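Local coordinates for protein EmrA (PDB 4TKO) that acts as the periplasmic adaptor of a major facilitator superfamily multidrug efflux pump and probably helps to carry xenobiotics out of the cell, at residues 13-18 with 338-343; 228-233 with 248-253; 258-263 with 324-329; 273-278 with 287-292. All coordinates share one frame; numbering follows the deposited sequence.

Contact 1. Residues 13-18 with 338-343; sequences VFVKAD and VGMGGE
Val15 O is held from residues 338-343 by two groups. The stronger is Gly339 N, a hydrogen bond of 2.8 Å that comes in the carbonyl plane, on a lone pair. The second is a CA-H...O contact from Val338 CA at 3.5 Å. The same residue returns a bond: Val15 N donates to Met340 O over 3.0 Å. The two segments run roughly antiparallel here. Further along, Gly341 CA approaches Val13 O at 3.3 Å as another CA-H...O contact. The side chains of Val15 and Met340 lie alongside each other and point the same way. CG2 of Val15 is set beside its own backbone N (chi1 of 176° for CG1), and it meets Met340 CB at 3.6 Å. The Met340 chain bends at its last torsion, which brings CE back to 3.7 Å from the same CG2. Leu280 of strand 275-280 packs on both residues. At the other end Ala17 CB touches Val338 CG2 at 3.7 Å. With only two conventional hydrogen bonds, the residues leading into strand 342-347 are tied to strand 7-24 mainly through the backbone of Val15, with two small apolar touches, at Met340 and at Ala17.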
loop_
_atom_site.group_PDB
_atom_site.type_symbol
_atom_site.label_atom_id
_atom_site.label_comp_id
_atom_site.label_asym_id
_atom_site.label_seq_id
_atom_site.Cartn_x
_atom_site.Cartn_y
_atom_site.Cartn_z
ATOM N N VAL A 13 -12.226 2.302 56.415
ATOM C CA VAL A 13 -12.072 3.053 55.172
ATOM C C VAL A 13 -11.346 2.236 54.097
ATOM O O VAL A 13 -10.285 1.643 54.332
ATOM C CB VAL A 13 -11.325 4.419 55.408
ATOM C CG1 VAL A 13 -11.056 4.672 56.893
ATOM C CG2 VAL A 13 -10.033 4.485 54.622
ATOM N N PHE A 14 -11.934 2.199 52.907
ATOM C CA PHE A 14 -11.316 1.472 51.794
ATOM C C PHE A 14 -11.172 2.381 50.610
ATOM O O PHE A 14 -12.165 2.961 50.155
ATOM C CB PHE A 14 -12.146 0.248 51.403
ATOM C CG PHE A 14 -12.515 -0.602 52.570
ATOM C CD1 PHE A 14 -13.616 -0.277 53.363
ATOM C CD2 PHE A 14 -11.736 -1.695 52.913
ATOM C CE1 PHE A 14 -13.936 -1.038 54.455
ATOM C CE2 PHE A 14 -12.055 -2.459 53.994
ATOM C CZ PHE A 14 -13.156 -2.136 54.769
ATOM N N VAL A 15 -9.941 2.517 50.126
ATOM C CA VAL A 15 -9.725 3.201 48.861
ATOM C C VAL A 15 -10.193 2.282 47.718
ATOM O O VAL A 15 -9.732 1.136 47.554
ATOM C CB VAL A 15 -8.237 3.613 48.692
ATOM C CG1 VAL A 15 -7.997 4.237 47.355
ATOM C CG2 VAL A 15 -7.838 4.590 49.778
ATOM N N LYS A 16 -11.129 2.785 46.920
ATOM C CA LYS A 16 -11.684 1.997 45.825
ATOM C C LYS A 16 -11.574 2.719 44.486
ATOM O O LYS A 16 -11.301 3.918 44.433
ATOM C CB LYS A 16 -13.146 1.643 46.111
ATOM C CG LYS A 16 -13.348 0.901 47.423
ATOM C CD LYS A 16 -14.602 0.039 47.398
ATOM C CE LYS A 16 -14.455 -1.124 46.428
ATOM N NZ LYS A 16 -15.658 -2.000 46.430
ATOM N N ALA A 17 -11.786 1.974 43.406
ATOM C CA ALA A 17 -11.689 2.523 42.059
ATOM C C ALA A 17 -12.934 2.196 41.241
ATOM O O ALA A 17 -13.254 1.028 41.020
ATOM C CB ALA A 17 -10.442 1.996 41.361
ATOM N N ASP A 18 -13.632 3.236 40.796
ATOM C CA ASP A 18 -14.825 3.061 39.976
ATOM C C ASP A 18 -14.485 2.479 38.608
ATOM O O ASP A 18 -14.922 1.380 38.267
ATOM C CB ASP A 18 -15.565 4.392 39.809
ATOM C CG ASP A 18 -16.703 4.554 40.797
ATOM O OD1 ASP A 18 -17.279 3.525 41.214
ATOM O OD2 ASP A 18 -17.026 5.708 41.151
ATOM N N VAL A 338 -5.695 0.850 45.324
ATOM C CA VAL A 338 -6.923 0.183 45.780
ATOM C C VAL A 338 -6.649 -0.640 47.032
ATOM O O VAL A 338 -5.684 -1.390 47.066
ATOM C CB VAL A 338 -7.530 -0.773 44.713
ATOM C CG1 VAL A 338 -8.542 -1.680 45.359
ATOM C CG2 VAL A 338 -8.180 -0.003 43.577
ATOM N N GLY A 339 -7.477 -0.490 48.062
ATOM C CA GLY A 339 -7.331 -1.311 49.245
ATOM C C GLY A 339 -6.739 -0.625 50.461
ATOM O O GLY A 339 -6.730 -1.174 51.578
ATOM N N MET A 340 -6.230 0.585 50.256
ATOM C CA MET A 340 -5.619 1.336 51.343
ATOM C C MET A 340 -6.641 1.687 52.419
ATOM O O MET A 340 -7.778 2.052 52.117
ATOM C CB MET A 340 -4.960 2.610 50.809
ATOM C CG MET A 340 -3.552 2.403 50.274
ATOM S SD MET A 340 -2.783 3.941 49.730
ATOM C CE MET A 340 -4.212 4.846 49.144
ATOM N N GLY A 341 -6.223 1.579 53.675
ATOM C CA GLY A 341 -7.054 1.961 54.799
ATOM C C GLY A 341 -6.496 3.152 55.562
ATOM O O GLY A 341 -5.511 3.774 55.165
ATOM N N GLY A 342 -7.132 3.463 56.679
ATOM C CA GLY A 342 -6.758 4.614 57.471
ATOM C C GLY A 342 -7.919 5.083 58.318
ATOM O O GLY A 342 -8.671 4.274 58.838
ATOM N N GLU A 343 -8.076 6.393 58.431
ATOM C CA GLU A 343 -9.032 6.978 59.358
ATOM C C GLU A 343 -9.732 8.093 58.643
ATOM O O GLU A 343 -9.105 8.777 57.827
ATOM C CB GLU A 343 -8.320 7.487 60.600
ATOM C CG GLU A 343 -9.220 7.835 61.759
ATOM C CD GLU A 343 -8.432 7.992 63.055
ATOM O OE1 GLU A 343 -8.204 6.960 63.728
ATOM O OE2 GLU A 343 -8.036 9.137 63.389
#

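Contact 2. Residues 228-233 with 248-253; sequences GVVAKR and FALVNP
Strands 228-233 and 246-251 form an antiparallel pair, and Val229 and Val251 start it as a hydrogen-bonded couple. Val229 N donates to Val251 O at 3.0 Å, and Val251 N returns to Val229 O at 2.9 Å. Next, Val230 and Leu250 make a non-hydrogen-bonded pair. Their side chains share a face with Phe248 and Arg233. The register then slips by one residue in a classic beta bulge, where Ala231 and Lys232 both stand opposite Ala249. Ala231 N donates to Ala249 O, while Ala249 N reaches Lys232 O at 3.0 Å. The bulge turns the CB of Ala231 toward the other strand, where it meets Val251 CG2 at 3.4 Å. The pair probably belongs to the barrel-sandwich hybrid domain of the adaptor, and Phe248 and Leu250 also bond through their backbones to strand 7-24. On the Phe248 face, Val230 CG1 sits at the ring edge, 3.7 Å from CD2. Arg233 runs alongside Phe248, pointing the same way. Its CG is anti to the backbone N (chi1 170°) and the chain stays extended at the next torsion, which brings CD to 3.5 Å from Phe248 CE2. The guanidinium and ring planes are 52° apart, and Arg233 NE goes on to a salt bridge with Asp37.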
loop_
_atom_site.group_PDB
_atom_site.type_symbol
_atom_site.label_atom_id
_atom_site.label_comp_id
_atom_site.label_asym_id
_atom_site.label_seq_id
_atom_site.Cartn_x
_atom_site.Cartn_y
_atom_site.Cartn_z
ATOM N N GLY A 228 -1.839 6.199 34.590
ATOM C CA GLY A 228 -2.625 5.468 35.567
ATOM C C GLY A 228 -1.775 4.625 36.495
ATOM O O GLY A 228 -0.540 4.650 36.395
ATOM N N VAL A 229 -2.415 3.893 37.409
ATOM C CA VAL A 229 -1.646 3.050 38.313
ATOM C C VAL A 229 -2.044 1.591 38.124
ATOM O O VAL A 229 -3.214 1.280 37.865
ATOM C CB VAL A 229 -1.826 3.473 39.801
ATOM C CG1 VAL A 229 -1.777 4.984 39.904
ATOM C CG2 VAL A 229 -3.129 3.003 40.336
ATOM N N VAL A 230 -1.070 0.699 38.251
ATOM C CA VAL A 230 -1.324 -0.710 38.007
ATOM C C VAL A 230 -2.066 -1.313 39.176
ATOM O O VAL A 230 -1.517 -1.505 40.256
ATOM C CB VAL A 230 -0.036 -1.492 37.759
ATOM C CG1 VAL A 230 -0.371 -2.921 37.438
ATOM C CG2 VAL A 230 0.720 -0.871 36.619
ATOM N N ALA A 231 -3.332 -1.620 38.925
ATOM C CA ALA A 231 -4.246 -2.122 39.933
ATOM C C ALA A 231 -4.136 -3.626 40.117
ATOM O O ALA A 231 -4.427 -4.133 41.206
ATOM C CB ALA A 231 -5.680 -1.739 39.564
ATOM N N LYS A 232 -3.741 -4.330 39.052
ATOM C CA LYS A 232 -3.570 -5.783 39.086
ATOM C C LYS A 232 -2.577 -6.218 38.021
ATOM O O LYS A 232 -2.436 -5.567 36.983
ATOM C CB LYS A 232 -4.908 -6.512 38.879
ATOM C CG LYS A 232 -5.954 -6.245 39.966
ATOM C CD LYS A 232 -6.378 -7.524 40.701
ATOM C CE LYS A 232 -7.023 -7.223 42.073
ATOM N NZ LYS A 232 -5.979 -7.056 43.147
ATOM N N ARG A 233 -1.876 -7.312 38.288
ATOM C CA ARG A 233 -1.015 -7.927 37.288
ATOM C C ARG A 233 -1.333 -9.405 37.165
ATOM O O ARG A 233 -1.188 -10.162 38.118
ATOM C CB ARG A 233 0.466 -7.741 37.629
ATOM C CG ARG A 233 1.363 -8.568 36.732
ATOM C CD ARG A 233 2.793 -8.083 36.733
ATOM N NE ARG A 233 3.483 -8.470 37.958
ATOM C CZ ARG A 233 4.012 -9.668 38.175
ATOM N NH1 ARG A 233 3.936 -10.604 37.241
ATOM N NH2 ARG A 233 4.606 -9.931 39.332
ATOM N N PHE A 248 -2.759 -6.609 32.624
ATOM C CA PHE A 248 -2.839 -5.721 33.783
ATOM C C PHE A 248 -4.200 -5.074 33.876
ATOM O O PHE A 248 -4.976 -5.064 32.909
ATOM C CB PHE A 248 -1.790 -4.599 33.740
ATOM C CG PHE A 248 -0.382 -5.080 33.557
ATOM C CD1 PHE A 248 0.077 -5.460 32.304
ATOM C CD2 PHE A 248 0.485 -5.131 34.630
ATOM C CE1 PHE A 248 1.371 -5.900 32.139
ATOM C CE2 PHE A 248 1.783 -5.573 34.470
ATOM C CZ PHE A 248 2.230 -5.950 33.226
ATOM N N ALA A 249 -4.476 -4.513 35.046
ATOM C CA ALA A 249 -5.554 -3.550 35.187
ATOM C C ALA A 249 -4.967 -2.160 35.487
ATOM O O ALA A 249 -4.108 -2.016 36.349
ATOM C CB ALA A 249 -6.494 -3.981 36.265
ATOM N N LEU A 250 -5.416 -1.149 34.754
ATOM C CA LEU A 250 -4.924 0.203 34.946
ATOM C C LEU A 250 -6.030 1.097 35.456
ATOM O O LEU A 250 -7.130 1.100 34.914
ATOM C CB LEU A 250 -4.372 0.775 33.654
ATOM C CG LEU A 250 -3.232 1.766 33.850
ATOM C CD1 LEU A 250 -2.101 1.101 34.593
ATOM C CD2 LEU A 250 -2.759 2.269 32.508
ATOM N N VAL A 251 -5.728 1.854 36.505
ATOM C CA VAL A 251 -6.701 2.739 37.112
ATOM C C VAL A 251 -6.394 4.184 36.749
ATOM O O VAL A 251 -5.262 4.654 36.874
ATOM C CB VAL A 251 -6.717 2.580 38.647
ATOM C CG1 VAL A 251 -7.574 3.677 39.317
ATOM C CG2 VAL A 251 -7.213 1.197 39.012
ATOM N N ASN A 252 -7.414 4.874 36.272
ATOM C CA ASN A 252 -7.309 6.290 36.032
ATOM C C ASN A 252 -7.417 6.974 37.380
ATOM O O ASN A 252 -8.416 6.846 38.076
ATOM C CB ASN A 252 -8.401 6.741 35.065
ATOM C CG ASN A 252 -8.638 8.234 35.098
ATOM O OD1 ASN A 252 -7.824 9.006 35.609
ATOM N ND2 ASN A 252 -9.764 8.651 34.542
ATOM N N PRO A 253 -6.375 7.697 37.763
ATOM C CA PRO A 253 -6.310 8.227 39.128
ATOM C C PRO A 253 -7.520 9.091 39.504
ATOM O O PRO A 253 -7.880 9.154 40.678
ATOM C CB PRO A 253 -5.024 9.048 39.114
ATOM C CG PRO A 253 -4.190 8.408 38.057
ATOM C CD PRO A 253 -5.152 7.962 36.993
#

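Contact 3. Residues 258-263 with 324-329; sequences VEVLLE and VKIKIT
Ile326 of strand 324-329 reaches over strand 258-263. Its CB lies 3.5 Å from Val258 O and 4.3 Å from Val258 CB, its cross-strand neighbour. CG1 is turned beside the backbone N (chi1 -64°) and still passes Val258 O, at 4.1 Å. The chain then extends, and CD1 reaches Val260 CG2 at 3.4 Å. Extended this way, the isoleucine spans from Val258 to Val260; it meets the second at a slant. Val324 lies on this face too, and its CG2 meets Leu262 CB at 4.2 Å. Val344 of strand 342-347 covers Val260 and Ile326. Four backbone hydrogen bonds lie beneath the packing. Val258 and Ile326 exchange two, with Val258 N to Ile326 O at 3.1 Å. Val260 and Val324 exchange two more, with Val260 N to Val324 O at 2.8 Å. Between them, Glu259 and Lys325 form a non-hydrogen-bonded pair on the opposite face, which is partly exposed. The amine of Lys325 makes a salt bridge with Asp18, and the lysine also forms a cation-pi contact with Tyr257. A buried aliphatic face backed by a charged one fits the wall of a beta-barrel, here probably the AaeA-like barrel of the adaptor.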
loop_
_atom_site.group_PDB
_atom_site.type_symbol
_atom_site.label_atom_id
_atom_site.label_comp_id
_atom_site.label_asym_id
_atom_site.label_seq_id
_atom_site.Cartn_x
_atom_site.Cartn_y
_atom_site.Cartn_z
ATOM N N VAL A 258 -12.935 7.204 48.221
ATOM C CA VAL A 258 -12.815 6.488 49.474
ATOM C C VAL A 258 -14.183 5.989 49.852
ATOM O O VAL A 258 -15.186 6.708 49.691
ATOM C CB VAL A 258 -12.237 7.365 50.580
ATOM C CG1 VAL A 258 -12.295 6.642 51.912
ATOM C CG2 VAL A 258 -10.811 7.747 50.232
ATOM N N GLU A 259 -14.226 4.736 50.290
ATOM C CA GLU A 259 -15.468 4.144 50.741
ATOM C C GLU A 259 -15.375 3.921 52.230
ATOM O O GLU A 259 -14.437 3.293 52.742
ATOM C CB GLU A 259 -15.762 2.837 50.013
ATOM C CG GLU A 259 -17.125 2.225 50.367
ATOM C CD GLU A 259 -17.175 0.700 50.180
ATOM O OE1 GLU A 259 -18.233 0.185 49.753
ATOM O OE2 GLU A 259 -16.164 0.012 50.468
ATOM N N VAL A 260 -16.361 4.450 52.925
ATOM C CA VAL A 260 -16.376 4.383 54.373
ATOM C C VAL A 260 -17.597 3.602 54.820
ATOM O O VAL A 260 -18.703 3.841 54.327
ATOM C CB VAL A 260 -16.367 5.800 54.971
ATOM C CG1 VAL A 260 -16.514 5.756 56.456
ATOM C CG2 VAL A 260 -15.063 6.488 54.601
ATOM N N LEU A 261 -17.381 2.632 55.705
ATOM C CA LEU A 261 -18.494 1.880 56.303
ATOM C C LEU A 261 -18.832 2.471 57.657
ATOM O O LEU A 261 -18.125 2.233 58.642
ATOM C CB LEU A 261 -18.154 0.395 56.450
ATOM C CG LEU A 261 -18.023 -0.246 55.083
ATOM C CD1 LEU A 261 -17.950 -1.738 55.207
ATOM C CD2 LEU A 261 -19.195 0.189 54.202
ATOM N N LEU A 262 -19.906 3.248 57.706
ATOM C CA LEU A 262 -20.222 4.023 58.902
ATOM C C LEU A 262 -21.314 3.380 59.752
ATOM O O LEU A 262 -22.381 3.026 59.232
ATOM C CB LEU A 262 -20.642 5.440 58.496
ATOM C CG LEU A 262 -20.395 6.528 59.539
ATOM C CD1 LEU A 262 -19.223 6.148 60.431
ATOM C CD2 LEU A 262 -20.116 7.832 58.832
ATOM N N GLU A 263 -21.050 3.233 61.053
ATOM C CA GLU A 263 -22.079 2.762 61.991
ATOM C C GLU A 263 -23.303 3.669 61.872
ATOM O O GLU A 263 -23.164 4.887 61.737
ATOM C CB GLU A 263 -21.540 2.739 63.419
ATOM C CG GLU A 263 -20.063 2.334 63.497
ATOM C CD GLU A 263 -19.604 1.978 64.910
ATOM O OE1 GLU A 263 -20.399 2.152 65.860
ATOM O OE2 GLU A 263 -18.447 1.519 65.070
ATOM N N VAL A 324 -20.680 4.709 52.893
ATOM C CA VAL A 324 -20.720 6.095 52.459
ATOM C C VAL A 324 -19.571 6.332 51.502
ATOM O O VAL A 324 -18.424 5.961 51.777
ATOM C CB VAL A 324 -20.631 7.089 53.637
ATOM C CG1 VAL A 324 -20.835 8.509 53.135
ATOM C CG2 VAL A 324 -21.672 6.758 54.683
ATOM N N LYS A 325 -19.904 6.935 50.368
ATOM C CA LYS A 325 -18.943 7.188 49.309
ATOM C C LYS A 325 -18.414 8.609 49.406
ATOM O O LYS A 325 -19.185 9.569 49.493
ATOM C CB LYS A 325 -19.585 6.951 47.935
ATOM C CG LYS A 325 -18.588 6.820 46.806
ATOM C CD LYS A 325 -19.260 6.867 45.446
ATOM C CE LYS A 325 -18.242 7.037 44.314
ATOM N NZ LYS A 325 -18.908 7.276 42.998
ATOM N N ILE A 326 -17.094 8.742 49.379
ATOM C CA ILE A 326 -16.463 10.049 49.449
ATOM C C ILE A 326 -15.665 10.412 48.189
ATOM O O ILE A 326 -14.730 9.694 47.811
ATOM C CB ILE A 326 -15.539 10.097 50.654
ATOM C CG1 ILE A 326 -16.366 9.961 51.928
ATOM C CG2 ILE A 326 -14.687 11.371 50.633
ATOM C CD1 ILE A 326 -15.547 9.527 53.097
ATOM N N LYS A 327 -16.037 11.515 47.545
ATOM C CA LYS A 327 -15.269 12.057 46.415
ATOM C C LYS A 327 -14.077 12.883 46.887
ATOM O O LYS A 327 -14.211 13.737 47.774
ATOM C CB LYS A 327 -16.145 12.921 45.510
ATOM C CG LYS A 327 -15.337 13.801 44.569
ATOM C CD LYS A 327 -16.092 14.197 43.297
ATOM C CE LYS A 327 -16.996 15.405 43.496
ATOM N NZ LYS A 327 -17.479 15.960 42.188
ATOM N N ILE A 328 -12.911 12.626 46.294
ATOM C CA ILE A 328 -11.681 13.309 46.698
ATOM C C ILE A 328 -11.523 14.660 46.028
ATOM O O ILE A 328 -11.779 14.809 44.831
ATOM C CB ILE A 328 -10.469 12.473 46.370
ATOM C CG1 ILE A 328 -10.724 11.027 46.786
ATOM C CG2 ILE A 328 -9.224 13.084 46.998
ATOM C CD1 ILE A 328 -9.551 10.106 46.549
ATOM N N THR A 329 -11.089 15.649 46.794
ATOM C CA THR A 329 -11.018 17.005 46.260
ATOM C C THR A 329 -9.675 17.696 46.483
ATOM O O THR A 329 -9.407 18.724 45.874
ATOM C CB THR A 329 -12.124 17.883 46.853
ATOM O OG1 THR A 329 -12.061 17.850 48.288
ATOM C CG2 THR A 329 -13.489 17.388 46.370
#

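Contact 4. Residues 273-278 with 287-292; sequences GNKAYV and LFEGVV
Tyr277 and Glu289 lie side by side on one face of a beta hairpin and point the same way. The ring and carboxylate planes are modelled about 59° apart, so the two groups do not stack flat, though the place of the carboxylate OE2 is uncertain. The nearest glutamate atom is CG, 3.8 Å from Tyr277 CE1. Glu289 CG is anti to the backbone N (chi1 178°) and the chain beyond it is extended, which lays it along the ring, with CD also near CE1. Leu287 adds its CD2 obliquely, 3.9 Å from Tyr277 CD1. Lys275 crosses toward Glu289 on the same face. Its NZ and the glutamate OE2 form a salt bridge, but the modelled separation is too short to trust, so its detail is doubtful.

The other face carries Ala276, Val278 and Phe288. Val278 and Phe288 meet CB to CB at 3.9 Å, while the side chain of Phe288 leads away from strand 275-278 and packs on Leu280. Val344 of strand 342-347 covers Val278. At the open end of the hairpin, Asn274 CB packs on Val292 CG2 at 3.9 Å, and Asn274 ND2 is held by Arg347 O and Thr349 OG1.

Backbone bonds tie the strands along their length. Gly290 N donates to Ala276 O at 2.9 Å, and Val278 N donates to Phe288 O at 2.9 Å. Gly273 N to Val292 O, also 2.9 Å, extends the pairing beyond strand 275-278. The hairpin thus has two chemically different faces: the partly exposed one mixes charge with an aromatic ring, and the buried one is apolar.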
loop_
_atom_site.group_PDB
_atom_site.type_symbol
_atom_site.label_atom_id
_atom_site.label_comp_id
_atom_site.label_asym_id
_atom_site.label_seq_id
_atom_site.Cartn_x
_atom_site.Cartn_y
_atom_site.Cartn_z
ATOM N N GLY A 273 -22.655 16.207 50.365
ATOM C CA GLY A 273 -22.144 17.557 50.251
ATOM C C GLY A 273 -21.165 17.900 51.355
ATOM O O GLY A 273 -20.386 18.854 51.237
ATOM N N ASN A 274 -21.189 17.113 52.425
ATOM C CA ASN A 274 -20.403 17.450 53.597
ATOM C C ASN A 274 -18.927 17.189 53.404
ATOM O O ASN A 274 -18.540 16.240 52.738
ATOM C CB ASN A 274 -20.914 16.690 54.821
ATOM C CG ASN A 274 -22.191 17.289 55.378
ATOM O OD1 ASN A 274 -22.974 17.905 54.650
ATOM N ND2 ASN A 274 -22.398 17.128 56.674
ATOM N N LYS A 275 -18.107 18.059 53.985
ATOM C CA LYS A 275 -16.654 17.901 53.962
ATOM C C LYS A 275 -16.269 16.576 54.570
ATOM O O LYS A 275 -17.036 15.992 55.330
ATOM C CB LYS A 275 -15.957 19.034 54.725
ATOM C CG LYS A 275 -15.553 20.222 53.863
ATOM C CD LYS A 275 -14.511 19.795 52.848
ATOM C CE LYS A 275 -13.626 20.947 52.425
ATOM N NZ LYS A 275 -12.551 20.436 51.529
ATOM N N ALA A 276 -15.078 16.104 54.237
ATOM C CA ALA A 276 -14.557 14.897 54.840
ATOM C C ALA A 276 -13.054 14.919 54.727
ATOM O O ALA A 276 -12.502 15.598 53.857
ATOM C CB ALA A 276 -15.132 13.668 54.175
ATOM N N TYR A 277 -12.400 14.152 55.593
ATOM C CA TYR A 277 -10.957 14.223 55.760
ATOM C C TYR A 277 -10.357 12.840 55.965
ATOM O O TYR A 277 -10.743 12.110 56.874
ATOM C CB TYR A 277 -10.629 15.154 56.928
ATOM C CG TYR A 277 -11.168 16.552 56.674
ATOM C CD1 TYR A 277 -10.495 17.426 55.835
ATOM C CD2 TYR A 277 -12.374 16.978 57.228
ATOM C CE1 TYR A 277 -10.987 18.690 55.572
ATOM C CE2 TYR A 277 -12.872 18.250 56.968
ATOM C CZ TYR A 277 -12.169 19.098 56.140
ATOM O OH TYR A 277 -12.642 20.359 55.875
ATOM N N VAL A 278 -9.406 12.486 55.108
ATOM C CA VAL A 278 -8.891 11.130 55.077
ATOM C C VAL A 278 -7.411 11.063 55.386
ATOM O O VAL A 278 -6.615 11.774 54.791
ATOM C CB VAL A 278 -9.116 10.479 53.693
ATOM C CG1 VAL A 278 -8.844 8.991 53.767
ATOM C CG2 VAL A 278 -10.526 10.736 53.200
ATOM N N LEU A 287 -2.928 14.786 54.092
ATOM C CA LEU A 287 -4.334 14.813 54.407
ATOM C C LEU A 287 -5.171 14.910 53.142
ATOM O O LEU A 287 -5.341 15.988 52.578
ATOM C CB LEU A 287 -4.665 15.982 55.325
ATOM C CG LEU A 287 -6.122 15.912 55.771
ATOM C CD1 LEU A 287 -6.293 14.811 56.830
ATOM C CD2 LEU A 287 -6.618 17.247 56.266
ATOM N N PHE A 288 -5.706 13.783 52.694
ATOM C CA PHE A 288 -6.680 13.823 51.622
ATOM C C PHE A 288 -7.966 14.440 52.125
ATOM O O PHE A 288 -8.249 14.427 53.317
ATOM C CB PHE A 288 -6.919 12.437 51.066
ATOM C CG PHE A 288 -5.738 11.886 50.359
ATOM C CD1 PHE A 288 -5.569 12.107 49.002
ATOM C CD2 PHE A 288 -4.766 11.183 51.054
ATOM C CE1 PHE A 288 -4.458 11.601 48.337
ATOM C CE2 PHE A 288 -3.647 10.687 50.398
ATOM C CZ PHE A 288 -3.497 10.900 49.036
ATOM N N GLU A 289 -8.754 14.961 51.203
ATOM C CA GLU A 289 -9.852 15.837 51.554
ATOM C C GLU A 289 -10.968 15.645 50.538
ATOM O O GLU A 289 -10.709 15.481 49.342
ATOM C CB GLU A 289 -9.348 17.280 51.586
ATOM C CG GLU A 289 -10.364 18.358 51.884
ATOM C CD GLU A 289 -9.694 19.726 52.047
ATOM O OE1 GLU A 289 -8.575 19.774 52.618
ATOM O OE2 GLU A 289 -10.273 20.741 51.592
ATOM N N GLY A 290 -12.212 15.639 51.000
ATOM C CA GLY A 290 -13.309 15.472 50.066
ATOM C C GLY A 290 -14.677 15.781 50.617
ATOM O O GLY A 290 -14.822 16.238 51.757
ATOM N N VAL A 291 -15.682 15.524 49.787
ATOM C CA VAL A 291 -17.080 15.646 50.185
ATOM C C VAL A 291 -17.826 14.330 50.041
ATOM O O VAL A 291 -17.430 13.449 49.274
ATOM C CB VAL A 291 -17.844 16.685 49.346
ATOM C CG1 VAL A 291 -17.566 18.080 49.845
ATOM C CG2 VAL A 291 -17.496 16.509 47.876
ATOM N N VAL A 292 -18.938 14.230 50.754
ATOM C CA VAL A 292 -19.780 13.065 50.691
ATOM C C VAL A 292 -20.554 13.048 49.384
ATOM O O VAL A 292 -21.377 13.926 49.134
ATOM C CB VAL A 292 -20.722 13.036 51.876
ATOM C CG1 VAL A 292 -21.437 11.702 51.945
ATOM C CG2 VAL A 292 -19.917 13.280 53.138
#

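All four contacts belong to one curled antiparallel sheet. Contacts 2 and 3 are buried; contacts 1 and 4 are partly so. Contacts 3 and 4 lie closest, with centres about 8 Å apart, and strands 321-330 and 288-295 pair directly between them. Strand 7-24, which carries contact 1, pairs with strand 246-251 of contact 2 and strand 256-263 of contact 3. Asp18 of contact 1 also makes a salt bridge with Lys325 of contact 3. Contact 2 stands apart, its centre more than 20 Å from contacts 3 and 4. Contact 3 is aliphatic within, and contact 4 has a charged and aromatic outer face. A bulge interrupts contact 2, and contact 1 relies on fewer bonds in a glycine-rich segment.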